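Local coordinates for endoribonuclease AbiQ (Lactococcus lactis, PDB 4GLK), which acts as the endoribonuclease toxin of an anti-phage type III toxin-antitoxin system, held in check by its cognate repeat RNA AntiQ, at residues L3-V8 / K117-M122; R69-L74 / L88-I93; V135-A140 / C153-L158. The protein carries 1 engineered substitution. All blocks are in the same frame, centred on the assembly; numbering follows the deposited sequence.

In the fold
Contacts 1 and 2 both bring segments to the antiparallel sheet, whereas contact 3 packs two helices together. Contact 2 lies deepest, about 6 Å from the chain centre (centre to centre), and mixes a histidine–threonine hydrogen bond with apolar packing inside the hairpin of strands 71-76 and 79-94. Contact 1 sets helix 110-124 against strand 4-8 through apolar side chains. Contact 3, about 13 Å out on the opposite side of the chain centre from contact 1, has a buried aromatic part and an exposed lysine on its outer side. Contact 2 touches both others: Y121 and M122 meet 69-74 on one flank, while F155 and C153 meet 88-93 on the other.

Contact 1 (L3-V8 / K117-M122); sequences LRFFTV and KQLIYM
F5 and L119 form the centre of this strand-on-helix contact, in which helix 110-124 packs beside strand 4-8 of the antiparallel sheet in a ToxN toxin fold, a family placed in the SH3 clan. The two short axes come within 9.5 Å at an angle of 122°, so the strand and the helix run strongly askew, in broadly opposed directions. L119 points its CB toward the strand; F5 does not aim its CB at the helix, yet with CG beside the backbone N (chi1 -72°) its ring still comes up to it. The two side chains slide past each other in opposite directions. L119 CD1 stands over one face of the F5 ring, while L119 CB and CD2 meet carbons at its rim, CB 3.7 Å from F5 CE2 and CD2 3.9 Å from F5 CD2. With L119 CG anti to the backbone N (chi1 -163°), the same L119 CD1 that covers the ring reaches the strand backbone, 3.8 Å from L3 O and 4.1 Å from R4 CA. Q118 adds a looser approach, its OE1 being 4.3 Å from F5 CZ, while its NE2 makes a weak hydrogen bond to L84 O. Around this centre, F5 and M122 both pack on L50 of strand 45-52, and M122 also reaches V35, so the helix side chains cover several strands at once. R4 points its CB away from the helix, and its NH1 is hydrogen-bonded to T2 O. At the N-terminal end, the L3 side chain comes alongside the last helical turn of the segment, its CD2 3.7 Å from M122 O.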
loop_
_atom_site.group_PDB
_atom_site.type_symbol
_atom_site.label_atom_id
_atom_site.label_comp_id
_atom_site.label_asym_id
_atom_site.label_seq_id
_atom_site.Cartn_x
_atom_site.Cartn_y
_atom_site.Cartn_z
ATOM N N LEU A 3 -3.441 12.051 -0.863
ATOM C CA LEU A 3 -2.648 10.937 -0.334
ATOM C C LEU A 3 -2.102 11.296 1.082
ATOM O O LEU A 3 -1.622 12.409 1.296
ATOM C CB LEU A 3 -1.476 10.666 -1.300
ATOM C CG LEU A 3 -1.446 9.389 -2.137
ATOM C CD1 LEU A 3 -2.810 8.797 -2.373
ATOM C CD2 LEU A 3 -0.716 9.632 -3.467
ATOM N N ARG A 4 -2.190 10.353 2.033
ATOM C CA ARG A 4 -1.746 10.539 3.411
ATOM C C ARG A 4 -1.226 9.244 3.938
ATOM O O ARG A 4 -1.540 8.201 3.376
ATOM C CB ARG A 4 -2.949 10.899 4.290
ATOM C CG ARG A 4 -3.262 12.341 4.386
ATOM C CD ARG A 4 -4.580 12.602 3.748
ATOM N NE ARG A 4 -5.712 12.182 4.571
ATOM C CZ ARG A 4 -6.951 12.087 4.105
ATOM N NH1 ARG A 4 -7.205 12.356 2.831
ATOM N NH2 ARG A 4 -7.941 11.728 4.898
ATOM N N PHE A 5 -0.577 9.286 5.118
ATOM C CA PHE A 5 -0.060 8.099 5.792
ATOM C C PHE A 5 -1.055 7.584 6.801
ATOM O O PHE A 5 -1.688 8.353 7.528
ATOM C CB PHE A 5 1.288 8.372 6.479
ATOM C CG PHE A 5 2.491 8.558 5.581
ATOM C CD1 PHE A 5 2.914 7.539 4.739
ATOM C CD2 PHE A 5 3.251 9.719 5.643
ATOM C CE1 PHE A 5 4.066 7.680 3.964
ATOM C CE2 PHE A 5 4.382 9.877 4.837
ATOM C CZ PHE A 5 4.788 8.849 4.008
ATOM N N PHE A 6 -1.176 6.273 6.863
ATOM C CA PHE A 6 -2.093 5.645 7.801
ATOM C C PHE A 6 -1.488 4.381 8.312
ATOM O O PHE A 6 -0.553 3.830 7.707
ATOM C CB PHE A 6 -3.397 5.234 7.088
ATOM C CG PHE A 6 -4.249 6.360 6.562
ATOM C CD1 PHE A 6 -5.186 6.985 7.379
ATOM C CD2 PHE A 6 -4.145 6.770 5.243
ATOM C CE1 PHE A 6 -5.963 8.042 6.894
ATOM C CE2 PHE A 6 -4.923 7.823 4.761
ATOM C CZ PHE A 6 -5.843 8.437 5.585
ATOM N N THR A 7 -2.087 3.883 9.400
ATOM C CA THR A 7 -1.863 2.557 9.914
ATOM C C THR A 7 -3.256 1.949 9.917
ATOM O O THR A 7 -4.264 2.650 9.735
ATOM C CB THR A 7 -1.130 2.509 11.279
ATOM O OG1 THR A 7 -1.925 3.090 12.306
ATOM C CG2 THR A 7 0.293 3.112 11.234
ATOM N N VAL A 8 -3.312 0.636 10.050
ATOM C CA VAL A 8 -4.569 -0.090 10.089
ATOM C C VAL A 8 -4.604 -0.782 11.451
ATOM O O VAL A 8 -3.533 -1.067 12.015
ATOM C CB VAL A 8 -4.704 -1.072 8.884
ATOM C CG1 VAL A 8 -6.078 -1.747 8.868
ATOM C CG2 VAL A 8 -4.470 -0.345 7.557
ATOM N N LYS A 117 9.289 13.326 2.933
ATOM C CA LYS A 117 9.890 13.359 1.597
ATOM C C LYS A 117 9.243 12.330 0.675
ATOM O O LYS A 117 8.974 12.647 -0.479
ATOM C CB LYS A 117 11.415 13.151 1.678
ATOM C CG LYS A 117 12.134 14.327 2.323
ATOM C CD LYS A 117 13.612 14.057 2.516
ATOM C CE LYS A 117 14.346 15.305 2.958
ATOM N NZ LYS A 117 14.325 16.375 1.914
ATOM N N GLN A 118 8.969 11.113 1.192
ATOM C CA GLN A 118 8.282 10.059 0.431
ATOM C C GLN A 118 6.870 10.502 0.009
ATOM O O GLN A 118 6.463 10.222 -1.116
ATOM C CB GLN A 118 8.157 8.777 1.253
ATOM C CG GLN A 118 9.474 8.051 1.490
ATOM C CD GLN A 118 9.267 6.863 2.392
ATOM O OE1 GLN A 118 8.571 6.932 3.418
ATOM N NE2 GLN A 118 9.891 5.756 2.047
ATOM N N LEU A 119 6.118 11.138 0.928
ATOM C CA LEU A 119 4.765 11.655 0.680
ATOM C C LEU A 119 4.782 12.791 -0.324
ATOM O O LEU A 119 3.937 12.789 -1.215
ATOM C CB LEU A 119 4.111 12.142 1.978
ATOM C CG LEU A 119 2.598 12.322 1.959
ATOM C CD1 LEU A 119 1.881 11.044 1.503
ATOM C CD2 LEU A 119 2.128 12.694 3.333
ATOM N N ILE A 120 5.722 13.765 -0.202
ATOM C CA ILE A 120 5.777 14.831 -1.221
ATOM C C ILE A 120 5.993 14.226 -2.632
ATOM O O ILE A 120 5.340 14.659 -3.582
ATOM C CB ILE A 120 6.636 16.110 -0.913
ATOM C CG1 ILE A 120 7.905 16.230 -1.761
ATOM C CG2 ILE A 120 6.883 16.383 0.577
ATOM C CD1 ILE A 120 8.003 17.548 -2.457
ATOM N N TYR A 121 6.856 13.179 -2.736
ATOM C CA TYR A 121 7.100 12.503 -3.999
ATOM C C TYR A 121 5.837 11.801 -4.497
ATOM O O TYR A 121 5.461 11.968 -5.650
ATOM C CB TYR A 121 8.276 11.528 -3.931
ATOM C CG TYR A 121 8.529 10.864 -5.270
ATOM C CD1 TYR A 121 9.087 11.578 -6.331
ATOM C CD2 TYR A 121 8.147 9.547 -5.500
ATOM C CE1 TYR A 121 9.271 10.990 -7.580
ATOM C CE2 TYR A 121 8.305 8.958 -6.748
ATOM C CZ TYR A 121 8.871 9.681 -7.784
ATOM O OH TYR A 121 9.089 9.082 -8.996
ATOM N N MET A 122 5.188 11.041 -3.617
ATOM C CA MET A 122 3.954 10.303 -3.919
ATOM C C MET A 122 2.838 11.223 -4.405
ATOM O O MET A 122 2.183 10.907 -5.394
ATOM C CB MET A 122 3.513 9.495 -2.705
ATOM C CG MET A 122 4.388 8.304 -2.465
ATOM S SD MET A 122 3.732 7.289 -1.136
ATOM C CE MET A 122 2.304 6.766 -1.910
#

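Contact 2 (R69-L74 / L88-I93); sequences RIVTRL and LHHNMI
In both T72 and H89 the key group sits beside its own backbone N: OG1 of T72 at chi1 -61° and CG of H89 at chi1 -62°, which brings the threonine hydroxyl to the edge of the imidazole. T72 OG1 and H89 NE2 are 2.6 Å apart in a short hydrogen bond that either partner could donate, with the hydroxyl near the ring plane. I70 O also lies at this edge and in the plane, 3.4 Å from H89 CD2. On the other side of the ring, ND1 is hydrogen-bonded to S133 OG, so partners at both nitrogens restrain its rotation about chi2. H90 follows a different course: its CG lies between the backbone N and the carbonyl carbon (chi1 64°), and the imidazole meets I70 instead. These two side chains cross at about a right angle and pack closely, I70 CG2 3.3 Å from H90 ND1 and I70 CG1 3.4 Å from H90 CB. V71 lies alongside H90, with its CG2 3.9 Å from H90 CE1, and the same methyl is 4.2 Å from L88 CG. V71 and L88 form an antiparallel non-hydrogen-bonded pair and send their side chains to one face of the sheet. Beyond L88 the strand gives way to a short 3-10 turn, in which N91 N bonds back to L88 O. The contact thus lies at the open end of the hairpin of strands 71-76 and 79-94: helix 126-143 covers T72 and H89 through K132, and strand 45-52 flanks L88 and H89 through L51 and I48.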
loop_
_atom_site.group_PDB
_atom_site.type_symbol
_atom_site.label_atom_id
_atom_site.label_comp_id
_atom_site.label_asym_id
_atom_site.label_seq_id
_atom_site.Cartn_x
_atom_site.Cartn_y
_atom_site.Cartn_z
ATOM N N ARG A 69 5.960 -3.923 -12.540
ATOM C CA ARG A 69 4.520 -3.999 -12.850
ATOM C C ARG A 69 3.637 -3.901 -11.589
ATOM O O ARG A 69 2.432 -3.664 -11.687
ATOM C CB ARG A 69 4.201 -5.348 -13.503
ATOM C CG ARG A 69 4.452 -5.383 -14.997
ATOM C CD ARG A 69 4.206 -6.770 -15.544
ATOM N NE ARG A 69 5.341 -7.641 -15.290
ATOM C CZ ARG A 69 5.459 -8.882 -15.745
ATOM N NH1 ARG A 69 4.479 -9.415 -16.473
ATOM N NH2 ARG A 69 6.541 -9.599 -15.485
ATOM N N ILE A 70 4.239 -4.098 -10.425
ATOM C CA ILE A 70 3.567 -4.247 -9.139
ATOM C C ILE A 70 4.104 -3.368 -8.016
ATOM O O ILE A 70 3.426 -3.171 -7.022
ATOM C CB ILE A 70 3.719 -5.778 -8.872
ATOM C CG1 ILE A 70 2.408 -6.488 -8.802
ATOM C CG2 ILE A 70 4.775 -6.246 -7.887
ATOM C CD1 ILE A 70 2.069 -6.914 -10.044
ATOM N N VAL A 71 5.316 -2.867 -8.168
ATOM C CA VAL A 71 5.972 -2.038 -7.165
ATOM C C VAL A 71 6.317 -0.687 -7.781
ATOM O O VAL A 71 6.845 -0.652 -8.897
ATOM C CB VAL A 71 7.256 -2.738 -6.625
ATOM C CG1 VAL A 71 8.180 -1.750 -5.914
ATOM C CG2 VAL A 71 6.916 -3.913 -5.717
ATOM N N THR A 72 6.001 0.418 -7.059
ATOM C CA THR A 72 6.424 1.758 -7.450
ATOM C C THR A 72 7.598 2.153 -6.560
ATOM O O THR A 72 7.500 2.104 -5.334
ATOM C CB THR A 72 5.298 2.801 -7.383
ATOM O OG1 THR A 72 4.287 2.411 -8.279
ATOM C CG2 THR A 72 5.763 4.183 -7.823
ATOM N N ARG A 73 8.673 2.606 -7.190
ATOM C CA ARG A 73 9.885 3.074 -6.517
ATOM C C ARG A 73 9.746 4.554 -6.150
ATOM O O ARG A 73 9.342 5.370 -6.971
ATOM C CB ARG A 73 11.088 2.841 -7.425
ATOM C CG ARG A 73 11.308 1.378 -7.762
ATOM C CD ARG A 73 12.373 1.225 -8.819
ATOM N NE ARG A 73 13.672 1.715 -8.357
ATOM C CZ ARG A 73 14.673 2.047 -9.162
ATOM N NH1 ARG A 73 14.530 1.970 -10.479
ATOM N NH2 ARG A 73 15.821 2.473 -8.656
ATOM N N LEU A 74 10.027 4.886 -4.902
ATOM C CA LEU A 74 9.878 6.261 -4.415
ATOM C C LEU A 74 11.223 6.937 -4.465
ATOM O O LEU A 74 12.241 6.298 -4.207
ATOM C CB LEU A 74 9.339 6.276 -2.975
ATOM C CG LEU A 74 7.825 6.127 -2.694
ATOM C CD1 LEU A 74 6.967 5.941 -3.946
ATOM C CD2 LEU A 74 7.571 5.059 -1.651
ATOM N N LEU A 88 3.986 -1.232 -2.605
ATOM C CA LEU A 88 3.688 -2.596 -3.018
ATOM C C LEU A 88 2.215 -2.722 -3.419
ATOM O O LEU A 88 1.411 -3.191 -2.633
ATOM C CB LEU A 88 4.028 -3.512 -1.833
ATOM C CG LEU A 88 5.465 -4.060 -1.735
ATOM C CD1 LEU A 88 6.488 -2.964 -1.561
ATOM C CD2 LEU A 88 5.574 -5.032 -0.575
ATOM N N HIS A 89 1.856 -2.250 -4.629
ATOM C CA HIS A 89 0.486 -2.278 -5.196
ATOM C C HIS A 89 -0.187 -3.640 -5.091
ATOM O O HIS A 89 -1.385 -3.709 -4.804
ATOM C CB HIS A 89 0.485 -1.829 -6.669
ATOM C CG HIS A 89 0.954 -0.430 -6.891
ATOM N ND1 HIS A 89 0.059 0.623 -6.988
ATOM C CD2 HIS A 89 2.206 0.049 -7.046
ATOM C CE1 HIS A 89 0.797 1.704 -7.196
ATOM N NE2 HIS A 89 2.086 1.409 -7.245
ATOM N N HIS A 90 0.587 -4.722 -5.316
ATOM C CA HIS A 90 0.113 -6.101 -5.225
ATOM C C HIS A 90 -0.364 -6.490 -3.830
ATOM O O HIS A 90 -1.125 -7.442 -3.700
ATOM C CB HIS A 90 1.174 -7.088 -5.739
ATOM C CG HIS A 90 2.448 -7.140 -4.950
ATOM N ND1 HIS A 90 3.323 -6.069 -4.913
ATOM C CD2 HIS A 90 3.004 -8.177 -4.282
ATOM C CE1 HIS A 90 4.365 -6.476 -4.209
ATOM N NE2 HIS A 90 4.224 -7.736 -3.810
ATOM N N ASN A 91 0.041 -5.741 -2.804
ATOM C CA ASN A 91 -0.364 -5.987 -1.412
ATOM C C ASN A 91 -1.319 -4.924 -0.867
ATOM O O ASN A 91 -1.538 -4.851 0.351
ATOM C CB ASN A 91 0.846 -6.150 -0.516
ATOM C CG ASN A 91 1.610 -7.406 -0.807
ATOM O OD1 ASN A 91 1.058 -8.441 -1.215
ATOM N ND2 ASN A 91 2.906 -7.313 -0.683
ATOM N N MET A 92 -1.918 -4.134 -1.757
ATOM C CA MET A 92 -2.891 -3.128 -1.320
ATOM C C MET A 92 -4.152 -3.830 -0.783
ATOM O O MET A 92 -4.431 -4.984 -1.142
ATOM C CB MET A 92 -3.214 -2.119 -2.434
ATOM C CG MET A 92 -3.994 -2.715 -3.553
ATOM S SD MET A 92 -4.368 -1.510 -4.811
ATOM C CE MET A 92 -5.492 -2.501 -5.814
ATOM N N ILE A 93 -4.887 -3.141 0.104
ATOM C CA ILE A 93 -6.056 -3.718 0.747
ATOM C C ILE A 93 -7.200 -2.739 0.877
ATOM O O ILE A 93 -6.971 -1.537 1.092
ATOM C CB ILE A 93 -5.669 -4.282 2.175
ATOM C CG1 ILE A 93 -4.975 -3.202 3.054
ATOM C CG2 ILE A 93 -4.847 -5.604 2.095
ATOM C CD1 ILE A 93 -4.879 -3.518 4.573
#

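Contact 3 (V135-A140 / C153-L158); sequences VVYRKA and CDFKLL
F155 and Y137 make the close-packed part of this contact. Their rings are nearly parallel, with planes at 27°, but are slid so far apart that they barely overlap, the centroids being 5.8 Å from each other. The closest touch between the two side chains is from ring to CB, Y137 CE1 to F155 CB at 3.8 Å. F155 holds its CG beside the backbone N (chi1 -60°), which directs the ring into the helix opposite. There V136 CG1 meets the ring at its edge, 4.0 Å from F155 CE2, and A140 CB comes within 4.1 Å of the same carbon. From within its own segment, C153 O lies 3.6 Å above the centre of one face of the F155 ring. This is helix-helix packing at the start of a helix: D154 occupies the N-cap position of helix 155-166, F155 is its first helical residue, and helix 126-143 supplies the surface it packs on. D154 is also the centre of an inverse gamma turn, and its backbone N is hydrogen-bonded to E20 OE1. Toward the sheet the buried side continues, with F155 on M92 and V136 on H89 of strand 79-94. Outward, the packing gives way to polar chemistry. Y137 CG is anti to the backbone N (chi1 -173°), and the tyrosine ring carries its hydroxyl past F155 to the exposed K156. The lysine chain bends at chi2 and again at chi4 and comes in at about a right angle to the tyrosine, its NZ donating a 2.8 Å hydrogen bond to Y137 OH. That hydroxyl is also hydrogen-bonded to E159 OE1, while K156 NZ also makes a long, weak ion pair with E159 OE2.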
loop_
_atom_site.group_PDB
_atom_site.type_symbol
_atom_site.label_atom_id
_atom_site.label_comp_id
_atom_site.label_asym_id
_atom_site.label_seq_id
_atom_site.Cartn_x
_atom_site.Cartn_y
_atom_site.Cartn_z
ATOM N N VAL A 135 -4.443 -0.761 -12.815
ATOM C CA VAL A 135 -3.878 -1.822 -13.662
ATOM C C VAL A 135 -3.745 -3.107 -12.810
ATOM O O VAL A 135 -4.256 -4.135 -13.182
ATOM C CB VAL A 135 -2.514 -1.425 -14.294
ATOM C CG1 VAL A 135 -1.822 -2.628 -14.943
ATOM C CG2 VAL A 135 -2.682 -0.309 -15.316
ATOM N N VAL A 136 -3.116 -3.031 -11.662
ATOM C CA VAL A 136 -2.910 -4.199 -10.777
ATOM C C VAL A 136 -4.273 -4.840 -10.397
ATOM O O VAL A 136 -4.428 -6.064 -10.477
ATOM C CB VAL A 136 -2.060 -3.803 -9.532
ATOM C CG1 VAL A 136 -1.973 -4.943 -8.534
ATOM C CG2 VAL A 136 -0.657 -3.359 -9.949
ATOM N N TYR A 137 -5.250 -4.002 -10.024
ATOM C CA TYR A 137 -6.602 -4.446 -9.639
ATOM C C TYR A 137 -7.285 -5.220 -10.766
ATOM O O TYR A 137 -7.698 -6.360 -10.553
ATOM C CB TYR A 137 -7.453 -3.247 -9.216
ATOM C CG TYR A 137 -8.804 -3.610 -8.640
ATOM C CD1 TYR A 137 -8.943 -3.937 -7.295
ATOM C CD2 TYR A 137 -9.951 -3.583 -9.428
ATOM C CE1 TYR A 137 -10.190 -4.235 -6.750
ATOM C CE2 TYR A 137 -11.206 -3.876 -8.891
ATOM C CZ TYR A 137 -11.318 -4.210 -7.555
ATOM O OH TYR A 137 -12.545 -4.504 -7.020
ATOM N N ARG A 138 -7.342 -4.630 -11.971
ATOM C CA ARG A 138 -7.988 -5.220 -13.138
ATOM C C ARG A 138 -7.288 -6.487 -13.618
ATOM O O ARG A 138 -7.961 -7.496 -13.858
ATOM C CB ARG A 138 -8.110 -4.200 -14.277
ATOM C CG ARG A 138 -9.025 -3.025 -13.956
ATOM C CD ARG A 138 -9.208 -2.191 -15.202
ATOM N NE ARG A 138 -9.692 -0.833 -14.929
ATOM C CZ ARG A 138 -10.839 -0.346 -15.384
ATOM N NH1 ARG A 138 -11.666 -1.108 -16.087
ATOM N NH2 ARG A 138 -11.181 0.907 -15.117
ATOM N N LYS A 139 -5.956 -6.451 -13.733
ATOM C CA LYS A 139 -5.174 -7.622 -14.180
ATOM C C LYS A 139 -5.331 -8.813 -13.232
ATOM O O LYS A 139 -5.504 -9.933 -13.699
ATOM C CB LYS A 139 -3.690 -7.263 -14.360
ATOM C CG LYS A 139 -3.427 -6.336 -15.552
ATOM C CD LYS A 139 -2.902 -7.079 -16.763
ATOM C CE LYS A 139 -2.826 -6.199 -17.982
ATOM N NZ LYS A 139 -2.419 -6.977 -19.183
ATOM N N ALA A 140 -5.341 -8.567 -11.913
ATOM C CA ALA A 140 -5.487 -9.661 -10.931
ATOM C C ALA A 140 -6.923 -10.159 -10.714
ATOM O O ALA A 140 -7.145 -11.369 -10.605
ATOM C CB ALA A 140 -4.881 -9.250 -9.594
ATOM N N CYS A 153 -2.919 -9.813 -3.751
ATOM C CA CYS A 153 -3.947 -10.176 -2.786
ATOM C C CYS A 153 -5.170 -10.555 -3.597
ATOM O O CYS A 153 -5.369 -10.027 -4.698
ATOM C CB CYS A 153 -4.259 -8.983 -1.885
ATOM S SG CYS A 153 -2.982 -8.604 -0.651
ATOM N N ASP A 154 -6.014 -11.429 -3.059
ATOM C CA ASP A 154 -7.264 -11.768 -3.737
ATOM C C ASP A 154 -8.178 -10.584 -3.370
ATOM O O ASP A 154 -8.844 -10.625 -2.338
ATOM C CB ASP A 154 -7.796 -13.115 -3.216
ATOM C CG ASP A 154 -9.053 -13.625 -3.899
ATOM O OD1 ASP A 154 -9.723 -12.824 -4.590
ATOM O OD2 ASP A 154 -9.393 -14.822 -3.702
ATOM N N PHE A 155 -8.111 -9.489 -4.172
ATOM C CA PHE A 155 -8.820 -8.230 -3.941
ATOM C C PHE A 155 -10.313 -8.349 -3.671
ATOM O O PHE A 155 -10.816 -7.714 -2.749
ATOM C CB PHE A 155 -8.509 -7.193 -5.036
ATOM C CG PHE A 155 -7.051 -6.818 -5.155
ATOM C CD1 PHE A 155 -6.344 -6.343 -4.052
ATOM C CD2 PHE A 155 -6.393 -6.904 -6.376
ATOM C CE1 PHE A 155 -4.989 -6.034 -4.155
ATOM C CE2 PHE A 155 -5.030 -6.592 -6.476
ATOM C CZ PHE A 155 -4.343 -6.139 -5.368
ATOM N N LYS A 156 -11.019 -9.153 -4.473
ATOM C CA LYS A 156 -12.458 -9.382 -4.340
ATOM C C LYS A 156 -12.885 -10.095 -3.067
ATOM O O LYS A 156 -13.887 -9.710 -2.456
ATOM C CB LYS A 156 -13.005 -10.051 -5.591
ATOM C CG LYS A 156 -13.687 -9.049 -6.518
ATOM C CD LYS A 156 -12.800 -8.026 -7.184
ATOM C CE LYS A 156 -13.493 -7.434 -8.387
ATOM N NZ LYS A 156 -14.383 -6.308 -8.019
ATOM N N LEU A 157 -12.121 -11.106 -2.653
ATOM C CA LEU A 157 -12.359 -11.832 -1.402
ATOM C C LEU A 157 -12.179 -10.849 -0.212
ATOM O O LEU A 157 -12.998 -10.841 0.708
ATOM C CB LEU A 157 -11.377 -13.022 -1.295
ATOM C CG LEU A 157 -11.290 -13.755 0.056
ATOM C CD1 LEU A 157 -12.470 -14.685 0.250
ATOM C CD2 LEU A 157 -9.989 -14.542 0.175
ATOM N N LEU A 158 -11.145 -9.987 -0.280
ATOM C CA LEU A 158 -10.869 -8.991 0.754
ATOM C C LEU A 158 -12.020 -7.981 0.849
ATOM O O LEU A 158 -12.427 -7.646 1.948
ATOM C CB LEU A 158 -9.525 -8.283 0.519
ATOM C CG LEU A 158 -8.229 -9.085 0.702
ATOM C CD1 LEU A 158 -7.037 -8.232 0.346
ATOM C CD2 LEU A 158 -8.016 -9.501 2.161
#